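Local atomic coordinates of alkaline phosphatase D (Bacillus subtilis, PDB entry 2YEQ), a protein that hydrolyses phosphate esters as an alkaline phosphatase and phosphodiesterase, using an active site that holds iron and calcium. Residues Asp151-Asn159 with Arg169-Ile177; Ile363-Asn373 with Val391-Gly402. One frame throughout, in Å; residues are numbered along the deposited sequence.

Both contacts lie in the calcineurin-like phosphatase part of the chain, and they come in series: contact 1 closes before contact 2 opens. Contact 1 folds the long loop between strand 145-148 and helix 179-190 back on itself; one end of this loop binds iron and calcium, and where it folds back E175 binds sodium. Contact 2 packs the end of helix 356-368 on the hairpin of strands 384-390 and 400-406 in a seven-stranded mixed sheet, well away from the metals; strand 145-148 belongs to another, ten-stranded sheet. The centres of contact 1 and contact 2 are about 41 Å apart, on opposite sides of the chain's centre; the nearest atoms of contact 1 and contact 2 are about 21 Å apart.

Contact 1 of 2, residues Asp151-Asn159 with Arg169-Ile177; sequences DYIYEYGPN and RTHNSAEII. With FE (Fe (III) ion), chain B; CA (calcium ion), chain C; NA (sodium ion), chain D; EDO (1,2-ethanediol), chain S.
The loop that carries the iron ligands D151 and Y154 runs on past the metals and is met by its own later part, where the backbones of E155 and I176 join. The backbone N of I176 donates to E155 O at 3.1 Å; the same oxygen also receives the CA-H of E175. Two residues on from E155, G157 presses CA against S173 O at 3.3 Å, and a CB on it would clash with P158 CD. H171 points its ring into the bend, with G157 O at its edge in plane and the CB of Y154 4.1 Å from CE1; its NE2 is held by Y189. With an alanine at this place, Y189 would probably lose its mate and a gap would open beside the Y154 and Y156 backbone. I153 and I176 meet through their CD1 methyls, 3.9 Å apart. E175 stretches out with CG opposite its backbone N (chi1 -179°), carrying OE2 to 2.2 Å from the sodium ion, whose site E214 and Q517 help to complete. E155, whose carboxylate has H211 as main partner, reaches that ion through a water donating to OE2 at 2.7 Å. At the other end OD2 of D151 bridges iron and calcium, and atom OH of Y154, also partnered by S412, binds iron at 2.0 Å. The nearby carboxylates of E155 and E175 would probably repel each other, an effect that sodium and R234, the polar partner of E175, are likely to ease.

Contact 2 of 2, residues Ile363-Asn373 with Val391-Gly402; sequences INFIKSKNLNN and VDFEKTSSKIFG. With PE5 (3,6,9,12,15,18,21,24-octaoxahexacosan-1-ol), chain E; EDO (1,2-ethanediol), chain F.
I363 sets its CD1 over one face of the F393 ring, 3.8 Å from the centroid, a CH-pi contact displaced toward the rim at CE1. The side chains of I366 and F401 cross at about a right angle, and CG2 of I366 comes within 3.7 Å of CD1 of F401 while CD1 of I366 reaches CE1 of the ring. From the same helix K367 lays its CG against CB of V391 at 3.8 Å. At the far end NZ of K399 makes a weak hydrogen bond of 3.1 Å to OD1 of N370. This is the end of helix 356-368 resting on a beta hairpin: N370 terminates the helix in a Schellman motif, and the chain turns through N372, past F401, into strand 374-378. Behind the first shell, F401 and G402 both face L389 in a classic beta bulge, and F401 has CG between its backbone N and carbonyl carbon (chi1 71°), which brings its ring up to I363 and I366. An Asx turn, E394 N to OD1 of D392 at 3.0 Å, shapes the loop that carries F393, and F334 touches that ring. L318 of helix 308-320 packs on I366, and the hydroxyl of Y477 is hydrogen-bonded to N372 O.

Contact 1 of 2, residues Asp151-Asn159 with Arg169-Ile177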
loop_
_atom_site.group_PDB
_atom_site.type_symbol
_atom_site.label_atom_id
_atom_site.label_comp_id
_atom_site.label_asym_id
_atom_site.label_seq_id
_atom_site.Cartn_x
_atom_site.Cartn_y
_atom_site.Cartn_z
ATOM N N ASP A 151 0.686 4.820 2.655
ATOM C CA ASP A 151 0.059 6.105 2.627
ATOM C C ASP A 151 -1.453 5.919 2.454
ATOM O O ASP A 151 -2.084 6.585 1.656
ATOM C CB ASP A 151 0.650 7.009 1.558
ATOM C CG ASP A 151 2.106 7.411 1.833
ATOM O OD1 ASP A 151 2.697 6.943 2.817
ATOM O OD2 ASP A 151 2.660 8.178 0.988
ATOM N N TYR A 152 -1.998 4.993 3.232
ATOM C CA TYR A 152 -3.438 4.808 3.326
ATOM C C TYR A 152 -4.136 6.008 3.967
ATOM O O TYR A 152 -5.280 6.313 3.608
ATOM C CB TYR A 152 -3.731 3.550 4.108
ATOM C CG TYR A 152 -5.165 3.095 4.093
ATOM C CD1 TYR A 152 -6.108 3.677 4.930
ATOM C CD2 TYR A 152 -5.577 2.039 3.270
ATOM C CE1 TYR A 152 -7.441 3.237 4.943
ATOM C CE2 TYR A 152 -6.924 1.589 3.278
ATOM C CZ TYR A 152 -7.841 2.201 4.119
ATOM O OH TYR A 152 -9.149 1.781 4.137
ATOM N N ILE A 153 -3.473 6.655 4.937
ATOM C CA ILE A 153 -3.854 7.993 5.399
ATOM C C ILE A 153 -2.658 8.918 5.290
ATOM O O ILE A 153 -1.539 8.437 5.119
ATOM C CB ILE A 153 -4.329 8.018 6.876
ATOM C CG1 ILE A 153 -3.192 7.599 7.828
ATOM C CG2 ILE A 153 -5.572 7.132 7.068
ATOM C CD1 ILE A 153 -3.436 7.991 9.303
ATOM N N TYR A 154 -2.913 10.231 5.342
ATOM C CA TYR A 154 -1.882 11.249 5.489
ATOM C C TYR A 154 -2.187 11.986 6.806
ATOM O O TYR A 154 -3.348 12.028 7.248
ATOM C CB TYR A 154 -1.839 12.229 4.304
ATOM C CG TYR A 154 -1.259 11.616 3.038
ATOM C CD1 TYR A 154 -1.949 10.605 2.345
ATOM C CD2 TYR A 154 -0.013 11.999 2.568
ATOM C CE1 TYR A 154 -1.428 10.018 1.208
ATOM C CE2 TYR A 154 0.537 11.421 1.411
ATOM C CZ TYR A 154 -0.169 10.414 0.749
ATOM O OH TYR A 154 0.331 9.847 -0.386
ATOM N N GLU A 155 -1.148 12.568 7.391
ATOM C CA GLU A 155 -1.184 13.089 8.763
ATOM C C GLU A 155 -1.440 14.571 8.886
ATOM O O GLU A 155 -1.666 15.085 10.000
ATOM C CB GLU A 155 0.133 12.725 9.464
ATOM C CG GLU A 155 1.325 13.663 9.132
ATOM C CD GLU A 155 2.103 13.242 7.887
ATOM O OE1 GLU A 155 1.572 12.429 7.088
ATOM O OE2 GLU A 155 3.234 13.756 7.685
ATOM N N TYR A 156 -1.391 15.275 7.764
ATOM C CA TYR A 156 -1.399 16.722 7.747
ATOM C C TYR A 156 -2.680 17.377 8.268
ATOM O O TYR A 156 -3.736 16.753 8.329
ATOM C CB TYR A 156 -1.136 17.230 6.335
ATOM C CG TYR A 156 0.226 16.834 5.808
ATOM C CD1 TYR A 156 1.373 17.454 6.281
ATOM C CD2 TYR A 156 0.369 15.824 4.857
ATOM C CE1 TYR A 156 2.623 17.090 5.822
ATOM C CE2 TYR A 156 1.610 15.443 4.400
ATOM C CZ TYR A 156 2.733 16.062 4.896
ATOM O OH TYR A 156 3.970 15.686 4.441
ATOM N N GLY A 157 -2.531 18.628 8.696
ATOM C CA GLY A 157 -3.640 19.546 8.851
ATOM C C GLY A 157 -4.083 20.026 7.483
ATOM O O GLY A 157 -3.534 19.602 6.459
ATOM N N PRO A 158 -5.073 20.906 7.453
ATOM C CA PRO A 158 -5.594 21.393 6.181
ATOM C C PRO A 158 -4.702 22.468 5.566
ATOM O O PRO A 158 -4.009 23.182 6.285
ATOM C CB PRO A 158 -6.975 21.945 6.561
ATOM C CG PRO A 158 -6.854 22.322 7.953
ATOM C CD PRO A 158 -5.926 21.317 8.582
ATOM N N ASN A 159 -4.708 22.568 4.241
ATOM C CA ASN A 159 -3.925 23.573 3.518
ATOM C C ASN A 159 -2.426 23.472 3.787
ATOM O O ASN A 159 -1.725 24.491 3.868
ATOM C CB ASN A 159 -4.381 24.997 3.885
ATOM C CG ASN A 159 -5.875 25.191 3.743
ATOM O OD1 ASN A 159 -6.574 25.532 4.713
ATOM N ND2 ASN A 159 -6.378 24.980 2.534
ATOM N N ARG A 169 -10.842 18.446 -1.216
ATOM C CA ARG A 169 -11.411 18.123 0.086
ATOM C C ARG A 169 -10.418 18.579 1.159
ATOM O O ARG A 169 -9.311 19.024 0.832
ATOM C CB ARG A 169 -11.704 16.633 0.211
ATOM C CG ARG A 169 -12.603 16.041 -0.896
ATOM C CD ARG A 169 -13.121 14.661 -0.537
ATOM N NE ARG A 169 -12.143 13.610 -0.885
ATOM C CZ ARG A 169 -12.396 12.313 -0.892
ATOM N NH1 ARG A 169 -13.583 11.871 -0.526
ATOM N NH2 ARG A 169 -11.461 11.437 -1.258
ATOM N N THR A 170 -10.805 18.456 2.419
ATOM C CA THR A 170 -10.057 19.077 3.529
ATOM C C THR A 170 -9.922 18.114 4.681
ATOM O O THR A 170 -10.915 17.517 5.117
ATOM C CB THR A 170 -10.798 20.339 4.027
ATOM O OG1 THR A 170 -10.980 21.225 2.921
ATOM C CG2 THR A 170 -9.980 21.065 5.138
ATOM N N HIS A 171 -8.707 17.978 5.216
ATOM C CA HIS A 171 -8.516 17.162 6.385
ATOM C C HIS A 171 -9.367 17.656 7.545
ATOM O O HIS A 171 -9.678 18.837 7.629
ATOM C CB HIS A 171 -7.031 17.097 6.761
ATOM C CG HIS A 171 -6.266 16.087 5.974
ATOM N ND1 HIS A 171 -5.005 16.334 5.468
ATOM C CD2 HIS A 171 -6.589 14.829 5.587
ATOM C CE1 HIS A 171 -4.587 15.261 4.810
ATOM N NE2 HIS A 171 -5.519 14.327 4.887
ATOM N N ASN A 172 -9.752 16.718 8.405
ATOM C CA ASN A 172 -10.722 16.921 9.482
ATOM C C ASN A 172 -10.157 17.637 10.695
ATOM O O ASN A 172 -10.923 18.124 11.524
ATOM C CB ASN A 172 -11.260 15.564 9.956
ATOM C CG ASN A 172 -10.182 14.700 10.695
ATOM O OD1 ASN A 172 -9.112 14.397 10.152
ATOM N ND2 ASN A 172 -10.481 14.309 11.923
ATOM N N SER A 173 -8.825 17.703 10.793
ATOM C CA SER A 173 -8.163 18.225 11.975
ATOM C C SER A 173 -6.799 18.804 11.639
ATOM O O SER A 173 -6.292 18.641 10.528
ATOM C CB SER A 173 -7.993 17.105 12.998
ATOM O OG SER A 173 -6.975 16.164 12.620
ATOM N N ALA A 174 -6.200 19.491 12.608
ATOM C CA ALA A 174 -4.774 19.814 12.549
ATOM C C ALA A 174 -3.976 18.537 12.457
ATOM O O ALA A 174 -4.508 17.442 12.624
ATOM C CB ALA A 174 -4.329 20.617 13.815
ATOM N N GLU A 175 -2.673 18.680 12.239
ATOM C CA GLU A 175 -1.787 17.526 12.159
ATOM C C GLU A 175 -2.019 16.591 13.324
ATOM O O GLU A 175 -2.031 17.024 14.488
ATOM C CB GLU A 175 -0.307 17.954 12.104
ATOM C CG GLU A 175 0.644 16.742 11.997
ATOM C CD GLU A 175 2.117 17.101 11.791
ATOM O OE1 GLU A 175 2.459 18.293 11.850
ATOM O OE2 GLU A 175 2.953 16.184 11.590
ATOM N N ILE A 176 -2.151 15.302 13.009
ATOM C CA ILE A 176 -2.556 14.301 13.954
ATOM C C ILE A 176 -1.407 13.765 14.817
ATOM O O ILE A 176 -0.337 13.430 14.306
ATOM C CB ILE A 176 -3.331 13.155 13.261
ATOM C CG1 ILE A 176 -2.478 12.424 12.208
ATOM C CG2 ILE A 176 -4.583 13.754 12.599
ATOM C CD1 ILE A 176 -3.283 11.278 11.452
ATOM N N ILE A 177 -1.644 13.707 16.129
ATOM C CA ILE A 177 -0.607 13.373 17.111
ATOM C C ILE A 177 -1.035 12.281 18.052
ATOM O O ILE A 177 -0.283 11.342 18.293
ATOM C CB ILE A 177 -0.235 14.609 17.969
ATOM C CG1 ILE A 177 0.279 15.739 17.074
ATOM C CG2 ILE A 177 0.785 14.223 19.071
ATOM C CD1 ILE A 177 1.487 15.356 16.254
HETATM FE FE FE B . 2.141 9.150 -0.859
HETATM CA CA CA C . 5.045 7.391 1.145
HETATM NA NA NA D . 4.779 17.069 10.665
HETATM C C1 EDO S . -7.775 19.467 15.826
HETATM O O1 EDO S . -7.907 20.442 14.773
HETATM C C2 EDO S . -6.344 18.939 15.936
HETATM O O2 EDO S . -6.276 17.894 16.914
HETATM O O HOH W 1 4.171 16.114 8.719
HETATM O O HOH W 2 5.458 18.001 12.549
HETATM O O HOH W 3 6.822 17.386 9.688
HETATM O O HOH W 4 3.644 5.536 0.046
#

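Contact 2 of 2, residues Ile363-Asn373 with Val391-Gly402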
loop_
_atom_site.group_PDB
_atom_site.type_symbol
_atom_site.label_atom_id
_atom_site.label_comp_id
_atom_site.label_asym_id
_atom_site.label_seq_id
_atom_site.Cartn_x
_atom_site.Cartn_y
_atom_site.Cartn_z
ATOM N N ILE A 363 19.968 -8.481 -3.769
ATOM C CA ILE A 363 20.284 -8.922 -5.115
ATOM C C ILE A 363 21.315 -10.056 -5.105
ATOM O O ILE A 363 21.156 -11.025 -5.830
ATOM C CB ILE A 363 20.727 -7.755 -6.004
ATOM C CG1 ILE A 363 19.552 -6.784 -6.197
ATOM C CG2 ILE A 363 21.194 -8.278 -7.370
ATOM C CD1 ILE A 363 19.908 -5.496 -6.892
ATOM N N ASN A 364 22.347 -9.951 -4.270
ATOM C CA ASN A 364 23.358 -11.000 -4.161
ATOM C C ASN A 364 22.766 -12.308 -3.735
ATOM O O ASN A 364 23.159 -13.373 -4.241
ATOM C CB ASN A 364 24.505 -10.616 -3.200
ATOM C CG ASN A 364 25.469 -9.624 -3.815
ATOM O OD1 ASN A 364 25.414 -9.348 -5.005
ATOM N ND2 ASN A 364 26.354 -9.063 -2.989
ATOM N N PHE A 365 21.817 -12.259 -2.805
ATOM C CA PHE A 365 21.178 -13.489 -2.397
ATOM C C PHE A 365 20.359 -14.094 -3.558
ATOM O O PHE A 365 20.389 -15.311 -3.773
ATOM C CB PHE A 365 20.284 -13.289 -1.185
ATOM C CG PHE A 365 19.726 -14.558 -0.669
ATOM C CD1 PHE A 365 20.476 -15.365 0.151
ATOM C CD2 PHE A 365 18.478 -14.997 -1.079
ATOM C CE1 PHE A 365 19.971 -16.572 0.603
ATOM C CE2 PHE A 365 17.974 -16.185 -0.648
ATOM C CZ PHE A 365 18.716 -16.991 0.194
ATOM N N ILE A 366 19.642 -13.239 -4.285
ATOM C CA ILE A 366 18.801 -13.661 -5.423
ATOM C C ILE A 366 19.674 -14.308 -6.532
ATOM O O ILE A 366 19.336 -15.379 -7.042
ATOM C CB ILE A 366 18.022 -12.465 -5.989
ATOM C CG1 ILE A 366 16.861 -12.103 -5.068
ATOM C CG2 ILE A 366 17.486 -12.722 -7.410
ATOM C CD1 ILE A 366 16.259 -10.730 -5.427
ATOM N N LYS A 367 20.778 -13.639 -6.883
ATOM C CA LYS A 367 21.836 -14.191 -7.744
ATOM C C LYS A 367 22.319 -15.541 -7.270
ATOM O O LYS A 367 22.411 -16.463 -8.061
ATOM C CB LYS A 367 23.057 -13.283 -7.743
ATOM C CG LYS A 367 22.961 -12.106 -8.639
ATOM C CD LYS A 367 24.145 -11.182 -8.426
ATOM C CE LYS A 367 25.444 -11.799 -8.912
ATOM N NZ LYS A 367 26.554 -10.843 -8.719
ATOM N N SER A 368 22.645 -15.651 -5.986
ATOM C CA SER A 368 23.152 -16.901 -5.425
ATOM C C SER A 368 22.187 -18.080 -5.607
ATOM O O SER A 368 22.612 -19.228 -5.650
ATOM C CB SER A 368 23.516 -16.743 -3.941
ATOM O OG SER A 368 22.429 -17.092 -3.071
ATOM N N LYS A 369 20.886 -17.810 -5.678
ATOM C CA LYS A 369 19.909 -18.881 -5.874
ATOM C C LYS A 369 19.463 -18.999 -7.329
ATOM O O LYS A 369 18.584 -19.788 -7.648
ATOM C CB LYS A 369 18.707 -18.666 -4.967
ATOM C CG LYS A 369 19.067 -18.638 -3.507
ATOM C CD LYS A 369 19.458 -20.015 -3.026
ATOM C CE LYS A 369 20.026 -19.985 -1.626
ATOM N NZ LYS A 369 20.035 -21.351 -1.048
ATOM N N ASN A 370 20.060 -18.199 -8.193
ATOM C CA ASN A 370 19.790 -18.241 -9.611
ATOM C C ASN A 370 18.335 -17.953 -9.991
ATOM O O ASN A 370 17.830 -18.511 -10.963
ATOM C CB ASN A 370 20.229 -19.599 -10.192
ATOM C CG ASN A 370 20.483 -19.534 -11.677
ATOM O OD1 ASN A 370 20.865 -18.491 -12.208
ATOM N ND2 ASN A 370 20.249 -20.645 -12.365
ATOM N N LEU A 371 17.671 -17.066 -9.246
ATOM C CA LEU A 371 16.249 -16.789 -9.489
ATOM C C LEU A 371 16.070 -15.877 -10.687
ATOM O O LEU A 371 16.841 -14.936 -10.914
ATOM C CB LEU A 371 15.588 -16.167 -8.249
ATOM C CG LEU A 371 15.660 -16.947 -6.942
ATOM C CD1 LEU A 371 14.942 -16.167 -5.831
ATOM C CD2 LEU A 371 15.068 -18.339 -7.082
ATOM N N ASN A 372 15.031 -16.118 -11.475
ATOM C CA ASN A 372 14.641 -15.117 -12.479
ATOM C C ASN A 372 13.137 -14.826 -12.479
ATOM O O ASN A 372 12.580 -14.247 -13.430
ATOM C CB ASN A 372 15.125 -15.526 -13.851
ATOM C CG ASN A 372 14.286 -16.627 -14.459
ATOM O OD1 ASN A 372 13.592 -17.379 -13.760
ATOM N ND2 ASN A 372 14.341 -16.728 -15.776
ATOM N N ASN A 373 12.521 -15.144 -11.353
ATOM C CA ASN A 373 11.072 -15.025 -11.165
ATOM C C ASN A 373 10.632 -14.039 -10.039
ATOM O O ASN A 373 9.620 -14.266 -9.343
ATOM C CB ASN A 373 10.539 -16.416 -10.890
ATOM C CG ASN A 373 10.967 -16.949 -9.565
ATOM O OD1 ASN A 373 11.858 -16.399 -8.899
ATOM N ND2 ASN A 373 10.354 -18.028 -9.165
ATOM N N VAL A 391 20.739 -8.255 -12.707
ATOM C CA VAL A 391 21.588 -8.697 -11.582
ATOM C C VAL A 391 22.719 -7.713 -11.265
ATOM O O VAL A 391 23.225 -7.705 -10.150
ATOM C CB VAL A 391 22.162 -10.114 -11.753
ATOM C CG1 VAL A 391 21.027 -11.119 -11.760
ATOM C CG2 VAL A 391 23.067 -10.236 -13.021
ATOM N N ASP A 392 23.079 -6.887 -12.237
ATOM C CA ASP A 392 23.965 -5.767 -12.014
ATOM C C ASP A 392 23.233 -4.547 -12.521
ATOM O O ASP A 392 22.985 -4.421 -13.720
ATOM C CB ASP A 392 25.286 -5.966 -12.774
ATOM C CG ASP A 392 26.327 -4.929 -12.403
ATOM O OD1 ASP A 392 25.972 -3.746 -12.305
ATOM O OD2 ASP A 392 27.498 -5.309 -12.210
ATOM N N PHE A 393 22.908 -3.637 -11.601
ATOM C CA PHE A 393 22.083 -2.470 -11.912
ATOM C C PHE A 393 22.722 -1.469 -12.847
ATOM O O PHE A 393 22.037 -0.572 -13.328
ATOM C CB PHE A 393 21.643 -1.764 -10.607
ATOM C CG PHE A 393 20.361 -2.318 -10.013
ATOM C CD1 PHE A 393 19.914 -3.586 -10.338
ATOM C CD2 PHE A 393 19.595 -1.549 -9.144
ATOM C CE1 PHE A 393 18.746 -4.090 -9.803
ATOM C CE2 PHE A 393 18.424 -2.045 -8.610
ATOM C CZ PHE A 393 17.995 -3.316 -8.941
ATOM N N GLU A 394 24.021 -1.621 -13.107
ATOM C CA GLU A 394 24.744 -0.752 -14.034
ATOM C C GLU A 394 24.879 -1.357 -15.450
ATOM O O GLU A 394 25.291 -0.673 -16.375
ATOM C CB GLU A 394 26.132 -0.446 -13.454
ATOM C CG GLU A 394 26.114 0.225 -12.077
ATOM C CD GLU A 394 26.408 1.698 -12.154
ATOM O OE1 GLU A 394 27.612 2.043 -12.221
ATOM O OE2 GLU A 394 25.437 2.497 -12.168
ATOM N N LYS A 395 24.508 -2.623 -15.622
ATOM C CA LYS A 395 24.695 -3.324 -16.900
ATOM C C LYS A 395 23.382 -3.867 -17.472
ATOM O O LYS A 395 22.822 -4.861 -16.965
ATOM C CB LYS A 395 25.642 -4.504 -16.728
ATOM C CG LYS A 395 27.032 -4.183 -16.256
ATOM C CD LYS A 395 27.797 -5.467 -15.875
ATOM C CE LYS A 395 28.034 -6.376 -17.057
ATOM N NZ LYS A 395 29.025 -7.433 -16.714
ATOM N N THR A 396 22.904 -3.252 -18.542
ATOM C CA THR A 396 21.749 -3.799 -19.247
ATOM C C THR A 396 22.064 -5.122 -19.947
ATOM O O THR A 396 21.159 -5.875 -20.289
ATOM C CB THR A 396 21.171 -2.808 -20.256
ATOM O OG1 THR A 396 22.216 -2.300 -21.077
ATOM C CG2 THR A 396 20.491 -1.644 -19.541
ATOM N N SER A 397 23.342 -5.424 -20.139
ATOM C CA SER A 397 23.732 -6.720 -20.656
ATOM C C SER A 397 23.635 -7.825 -19.604
ATOM O O SER A 397 23.662 -9.000 -19.945
ATOM C CB SER A 397 25.157 -6.649 -21.221
ATOM O OG SER A 397 26.112 -6.369 -20.209
ATOM N N SER A 398 23.551 -7.483 -18.317
ATOM C CA SER A 398 23.521 -8.522 -17.282
ATOM C C SER A 398 22.168 -9.250 -17.297
ATOM O O SER A 398 21.190 -8.787 -17.854
ATOM C CB SER A 398 23.777 -7.949 -15.874
ATOM O OG SER A 398 22.963 -6.804 -15.663
ATOM N N LYS A 399 22.142 -10.401 -16.663
ATOM C CA LYS A 399 20.967 -11.221 -16.609
ATOM C C LYS A 399 19.777 -10.521 -15.884
ATOM O O LYS A 399 19.930 -9.904 -14.819
ATOM C CB LYS A 399 21.324 -12.506 -15.882
ATOM C CG LYS A 399 20.253 -13.567 -15.991
ATOM C CD LYS A 399 20.187 -14.423 -14.754
ATOM C CE LYS A 399 18.950 -15.321 -14.781
ATOM N NZ LYS A 399 19.187 -16.613 -14.094
ATOM N N ILE A 400 18.594 -10.643 -16.473
ATOM C CA ILE A 400 17.367 -10.121 -15.874
ATOM C C ILE A 400 16.835 -11.123 -14.859
ATOM O O ILE A 400 16.556 -12.276 -15.191
ATOM C CB ILE A 400 16.340 -9.788 -16.928
ATOM C CG1 ILE A 400 16.820 -8.578 -17.722
ATOM C CG2 ILE A 400 14.944 -9.504 -16.287
ATOM C CD1 ILE A 400 15.952 -8.220 -18.910
ATOM N N PHE A 401 16.757 -10.715 -13.587
ATOM C CA PHE A 401 16.247 -11.603 -12.560
ATOM C C PHE A 401 14.755 -11.351 -12.289
ATOM O O PHE A 401 14.109 -12.113 -11.573
ATOM C CB PHE A 401 17.089 -11.555 -11.264
ATOM C CG PHE A 401 16.951 -10.286 -10.462
ATOM C CD1 PHE A 401 15.937 -10.146 -9.522
ATOM C CD2 PHE A 401 17.874 -9.262 -10.599
ATOM C CE1 PHE A 401 15.836 -8.996 -8.754
ATOM C CE2 PHE A 401 17.785 -8.113 -9.833
ATOM C CZ PHE A 401 16.755 -7.968 -8.919
ATOM N N GLY A 402 14.213 -10.292 -12.847
ATOM C CA GLY A 402 12.809 -9.985 -12.592
ATOM C C GLY A 402 12.376 -8.658 -13.109
ATOM O O GLY A 402 12.996 -8.092 -14.005
HETATM O O1 PE5 E . 18.137 -23.540 -1.633
HETATM C C1 PE5 E . 18.729 -24.261 -2.715
HETATM C C2 PE5 E . 20.252 -24.200 -2.652
HETATM O O2 PE5 E . 20.737 -23.272 -3.628
HETATM C C3 PE5 E . 22.165 -23.233 -3.728
HETATM C C4 PE5 E . 22.771 -22.497 -2.543
HETATM O O3 PE5 E . 23.738 -21.571 -3.023
HETATM C C5 PE5 E . 23.594 -20.213 -2.599
HETATM C C6 PE5 E . 24.068 -20.005 -1.163
HETATM O O4 PE5 E . 22.988 -19.603 -0.310
HETATM C C7 PE5 E . 22.712 -20.548 0.735
HETATM C C8 PE5 E . 21.697 -19.990 1.727
HETATM O O5 PE5 E . 20.452 -20.673 1.586
HETATM C C1 EDO F . 21.433 0.223 -16.211
HETATM O O1 EDO F . 20.959 1.584 -16.118
HETATM C C2 EDO F . 20.333 -0.831 -16.349
HETATM O O2 EDO F . 20.155 -1.693 -15.195
HETATM O O HOH W 5 26.090 -8.661 -9.687
#